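Local coordinates for protein aldo-keto reductase 1 (Coptotermes gestroi, PDB 5KET) that is an NADP-binding (beta/alpha)8-barrel oxidoreductase that probably reduces aldehydes and ketones with NADPH as hydride donor, at residues Ser242-Val253 against Leu308-Arg319. Sequence-based numbering, arbitrary orientation.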
loop_
_atom_site.group_PDB
_atom_site.type_symbol
_atom_site.label_atom_id
_atom_site.label_comp_id
_atom_site.label_asym_id
_atom_site.label_seq_id
_atom_site.Cartn_x
_atom_site.Cartn_y
_atom_site.Cartn_z
ATOM N N SER A 242 -16.593 -7.430 8.157
ATOM C CA SER A 242 -15.385 -8.119 7.723
ATOM C C SER A 242 -14.183 -7.759 8.584
ATOM O O SER A 242 -13.196 -8.505 8.596
ATOM C CB SER A 242 -15.084 -7.798 6.262
ATOM O OG SER A 242 -14.911 -6.405 6.076
ATOM N N ALA A 243 -14.236 -6.629 9.289
ATOM C CA ALA A 243 -13.178 -6.257 10.218
ATOM C C ALA A 243 -13.238 -7.055 11.509
ATOM O O ALA A 243 -12.329 -6.935 12.339
ATOM C CB ALA A 243 -13.247 -4.759 10.530
ATOM N N LYS A 244 -14.293 -7.850 11.699
ATOM C CA LYS A 244 -14.440 -8.733 12.850
ATOM C C LYS A 244 -13.922 -10.140 12.569
ATOM O O LYS A 244 -14.442 -11.109 13.134
ATOM C CB LYS A 244 -15.910 -8.789 13.279
ATOM C CG LYS A 244 -16.519 -7.453 13.704
ATOM C CD LYS A 244 -18.008 -7.601 14.021
ATOM C CE LYS A 244 -18.552 -6.420 14.825
ATOM N NZ LYS A 244 -18.381 -5.118 14.125
ATOM N N PHE A 245 -12.925 -10.280 11.696
ATOM C CA PHE A 245 -12.380 -11.581 11.315
ATOM C C PHE A 245 -10.868 -11.530 11.380
ATOM O O PHE A 245 -10.243 -10.798 10.609
ATOM C CB PHE A 245 -12.815 -11.982 9.909
ATOM C CG PHE A 245 -14.229 -12.418 9.824
ATOM C CD1 PHE A 245 -15.237 -11.492 9.638
ATOM C CD2 PHE A 245 -14.559 -13.756 9.939
ATOM C CE1 PHE A 245 -16.552 -11.889 9.560
ATOM C CE2 PHE A 245 -15.871 -14.160 9.864
ATOM C CZ PHE A 245 -16.872 -13.223 9.674
ATOM N N ASP A 246 -10.275 -12.324 12.272
ATOM C CA ASP A 246 -8.831 -12.252 12.442
ATOM C C ASP A 246 -8.157 -13.454 11.787
ATOM O O ASP A 246 -8.216 -14.571 12.332
ATOM C CB ASP A 246 -8.470 -12.164 13.917
ATOM C CG ASP A 246 -7.075 -11.630 14.142
ATOM O OD1 ASP A 246 -6.302 -11.525 13.163
ATOM O OD2 ASP A 246 -6.743 -11.325 15.311
ATOM N N PRO A 247 -7.486 -13.271 10.649
ATOM C CA PRO A 247 -6.805 -14.409 9.991
ATOM C C PRO A 247 -5.617 -14.953 10.773
ATOM O O PRO A 247 -5.087 -16.011 10.398
ATOM C CB PRO A 247 -6.361 -13.816 8.645
ATOM C CG PRO A 247 -6.318 -12.337 8.877
ATOM C CD PRO A 247 -7.351 -12.019 9.901
ATOM N N LEU A 248 -5.169 -14.285 11.825
ATOM C CA LEU A 248 -4.186 -14.882 12.708
ATOM C C LEU A 248 -4.817 -15.753 13.785
ATOM O O LEU A 248 -4.105 -16.546 14.416
ATOM C CB LEU A 248 -3.346 -13.797 13.378
ATOM C CG LEU A 248 -2.774 -12.732 12.440
ATOM C CD1 LEU A 248 -2.674 -11.438 13.181
ATOM C CD2 LEU A 248 -1.450 -13.184 11.901
ATOM N N THR A 249 -6.120 -15.633 14.015
ATOM C CA THR A 249 -6.807 -16.531 14.932
ATOM C C THR A 249 -7.419 -17.728 14.232
ATOM O O THR A 249 -7.881 -18.643 14.913
ATOM C CB THR A 249 -7.924 -15.805 15.695
ATOM O OG1 THR A 249 -9.062 -15.626 14.834
ATOM C CG2 THR A 249 -7.412 -14.467 16.210
ATOM N N ASP A 250 -7.438 -17.734 12.901
ATOM C CA ASP A 250 -8.106 -18.803 12.169
ATOM C C ASP A 250 -7.411 -20.138 12.450
ATOM O O ASP A 250 -6.180 -20.219 12.390
ATOM C CB ASP A 250 -8.117 -18.519 10.670
ATOM C CG ASP A 250 -8.948 -19.518 9.885
ATOM O OD1 ASP A 250 -8.736 -20.738 10.036
ATOM O OD2 ASP A 250 -9.834 -19.075 9.126
ATOM N N PRO A 251 -8.170 -21.187 12.767
ATOM C CA PRO A 251 -7.536 -22.477 13.087
ATOM C C PRO A 251 -6.761 -23.064 11.925
ATOM O O PRO A 251 -5.732 -23.727 12.142
ATOM C CB PRO A 251 -8.718 -23.380 13.474
ATOM C CG PRO A 251 -9.896 -22.504 13.600
ATOM C CD PRO A 251 -9.587 -21.133 13.134
ATOM N N VAL A 252 -7.229 -22.849 10.695
ATOM C CA VAL A 252 -6.489 -23.316 9.527
ATOM C C VAL A 252 -5.071 -22.766 9.549
ATOM O O VAL A 252 -4.098 -23.522 9.453
ATOM C CB VAL A 252 -7.225 -22.935 8.230
ATOM C CG1 VAL A 252 -6.262 -22.956 7.051
ATOM C CG2 VAL A 252 -8.406 -23.884 7.996
ATOM N N VAL A 253 -4.929 -21.451 9.733
ATOM C CA VAL A 253 -3.588 -20.884 9.663
ATOM C C VAL A 253 -2.749 -21.311 10.862
ATOM O O VAL A 253 -1.529 -21.494 10.744
ATOM C CB VAL A 253 -3.641 -19.350 9.536
ATOM C CG1 VAL A 253 -2.278 -18.822 9.108
ATOM C CG2 VAL A 253 -4.721 -18.916 8.540
ATOM N N LEU A 308 -5.360 -22.650 2.672
ATOM C CA LEU A 308 -5.344 -21.192 2.763
ATOM C C LEU A 308 -6.189 -20.560 1.666
ATOM O O LEU A 308 -6.799 -19.503 1.882
ATOM C CB LEU A 308 -3.904 -20.672 2.709
ATOM C CG LEU A 308 -2.978 -21.180 3.822
ATOM C CD1 LEU A 308 -1.633 -20.476 3.786
ATOM C CD2 LEU A 308 -3.619 -21.058 5.204
ATOM N N ASP A 309 -6.242 -21.185 0.488
ATOM C CA ASP A 309 -7.126 -20.688 -0.556
ATOM C C ASP A 309 -8.590 -20.810 -0.145
ATOM O O ASP A 309 -9.407 -19.953 -0.503
ATOM C CB ASP A 309 -6.864 -21.430 -1.871
ATOM C CG ASP A 309 -5.583 -20.973 -2.567
ATOM O OD1 ASP A 309 -5.038 -19.906 -2.204
ATOM O OD2 ASP A 309 -5.126 -21.684 -3.490
ATOM N N SER A 310 -8.940 -21.855 0.613
ATOM C CA SER A 310 -10.325 -22.009 1.046
ATOM C C SER A 310 -10.751 -20.889 1.983
ATOM O O SER A 310 -11.943 -20.568 2.068
ATOM C CB SER A 310 -10.528 -23.365 1.720
ATOM O OG SER A 310 -10.588 -24.409 0.763
ATOM N N LEU A 311 -9.798 -20.277 2.682
ATOM C CA LEU A 311 -10.141 -19.259 3.660
ATOM C C LEU A 311 -10.660 -17.985 3.018
ATOM O O LEU A 311 -11.291 -17.176 3.708
ATOM C CB LEU A 311 -8.918 -18.943 4.514
ATOM C CG LEU A 311 -8.477 -20.072 5.441
ATOM C CD1 LEU A 311 -7.246 -19.616 6.198
ATOM C CD2 LEU A 311 -9.628 -20.495 6.342
ATOM N N ASP A 312 -10.420 -17.803 1.721
ATOM C CA ASP A 312 -10.734 -16.549 1.040
ATOM C C ASP A 312 -12.227 -16.250 1.094
ATOM O O ASP A 312 -13.059 -17.112 0.793
ATOM C CB ASP A 312 -10.246 -16.622 -0.410
ATOM C CG ASP A 312 -10.552 -15.364 -1.218
ATOM O OD1 ASP A 312 -10.861 -14.308 -0.619
ATOM O OD2 ASP A 312 -10.461 -15.436 -2.468
ATOM N N LYS A 313 -12.561 -15.024 1.497
ATOM C CA LYS A 313 -13.937 -14.558 1.566
ATOM C C LYS A 313 -14.333 -13.697 0.372
ATOM O O LYS A 313 -15.479 -13.240 0.314
ATOM C CB LYS A 313 -14.161 -13.769 2.862
ATOM C CG LYS A 313 -14.090 -14.623 4.121
ATOM C CD LYS A 313 -14.151 -13.774 5.385
ATOM C CE LYS A 313 -14.569 -14.616 6.584
ATOM N NZ LYS A 313 -13.721 -15.831 6.726
ATOM N N ARG A 314 -13.416 -13.489 -0.581
ATOM C CA ARG A 314 -13.606 -12.612 -1.731
ATOM C C ARG A 314 -14.306 -11.315 -1.350
ATOM O O ARG A 314 -13.996 -10.740 -0.306
ATOM C CB ARG A 314 -14.365 -13.337 -2.829
ATOM C CG ARG A 314 -13.989 -14.784 -2.933
ATOM C CD ARG A 314 -14.853 -15.493 -3.941
ATOM N NE ARG A 314 -16.182 -15.797 -3.393
ATOM C CZ ARG A 314 -16.445 -16.781 -2.547
ATOM N NH1 ARG A 314 -15.475 -17.581 -2.125
ATOM N NH2 ARG A 314 -17.669 -16.969 -2.108
ATOM N N ALA A 315 -15.246 -10.856 -2.174
ATOM C CA ALA A 315 -15.938 -9.604 -1.893
ATOM C C ALA A 315 -16.498 -9.603 -0.477
ATOM O O ALA A 315 -17.209 -10.526 -0.068
ATOM C CB ALA A 315 -17.055 -9.376 -2.907
ATOM N N ALA A 316 -16.136 -8.572 0.270
ATOM C CA ALA A 316 -16.599 -8.368 1.641
ATOM C C ALA A 316 -16.388 -9.550 2.593
ATOM O O ALA A 316 -17.364 -10.142 3.044
ATOM C CB ALA A 316 -18.075 -7.991 1.624
ATOM N N GLY A 317 -15.140 -9.902 2.904
ATOM C CA GLY A 317 -13.954 -9.371 2.260
ATOM C C GLY A 317 -13.311 -8.096 2.765
ATOM O O GLY A 317 -12.461 -8.132 3.656
ATOM N N ARG A 318 -13.702 -6.967 2.173
ATOM C CA ARG A 318 -13.001 -5.714 2.414
ATOM C C ARG A 318 -13.266 -5.196 3.815
ATOM O O ARG A 318 -14.417 -5.075 4.240
ATOM C CB ARG A 318 -13.432 -4.648 1.414
ATOM C CG ARG A 318 -13.581 -5.148 0.028
ATOM C CD ARG A 318 -14.322 -4.157 -0.832
ATOM N NE ARG A 318 -14.041 -4.464 -2.217
ATOM C CZ ARG A 318 -12.864 -4.265 -2.783
ATOM N NH1 ARG A 318 -11.884 -3.699 -2.092
ATOM N NH2 ARG A 318 -12.673 -4.602 -4.046
ATOM N N ARG A 319 -12.191 -4.868 4.522
ATOM C CA ARG A 319 -12.286 -3.982 5.670
ATOM C C ARG A 319 -11.955 -2.555 5.309
ATOM O O ARG A 319 -12.486 -1.628 5.929
ATOM C CB ARG A 319 -11.323 -4.419 6.764
ATOM C CG ARG A 319 -11.207 -5.879 6.815
ATOM C CD ARG A 319 -9.815 -6.364 7.187
ATOM N NE ARG A 319 -9.956 -7.732 7.724
ATOM C CZ ARG A 319 -10.000 -8.026 9.017
ATOM N NH1 ARG A 319 -9.925 -7.070 9.939
ATOM N NH2 ARG A 319 -10.149 -9.252 9.407
#
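Leu311 wedges its forked end between Asp250 and the valines Val252 and Val253 in the first turn of helix 251-260. CD1 lies 3.5 Å from Val253 CG2 and also meets Val252 CG1, while CD2 turns to the Asp250 carboxylate. The Val252 and Leu311 side chains lie alongside one another, pointing opposite ways, whereas Leu308 sends CD2 to within 3.7 Å of Val252 CG1. Branched methyl groups suit this place because they interlock between the start of helix 251-260 and the chain leaving helix 302-310. Asp250 is the N-cap: with CG anti to the backbone N (chi1 -173°), OD1 accepts from Val252 N at 2.7 Å, and OD2 is hydrogen-bonded to Tyr200 OH. With an alanine in place of Asp250, the first turn would probably lose its side-chain cap and Tyr200 OH its carboxylate partner. In this (beta/alpha)8 barrel, Ser242-Val253 belongs to the long connection after strand 216-220, beside the NADP site, and Leu308-Arg319 leads from helix 302-310 into the C-terminal tail. Further along, Lys313 runs out extended as far as CE (chi3 160°), which lies over one face of the Phe245 ring, 3.8 Å from the centroid, a CH-pi contact well served by a carbon next to the ammonium; Lys313 also makes a cation-pi contact with Tyr200. Arg319, long and flat-ended, suits packing against the Ser242-Ala243 backbone: Ser242 O sits 3.1 Å above the guanidinium plane, towards its rim, poorly angled for an N-H bond.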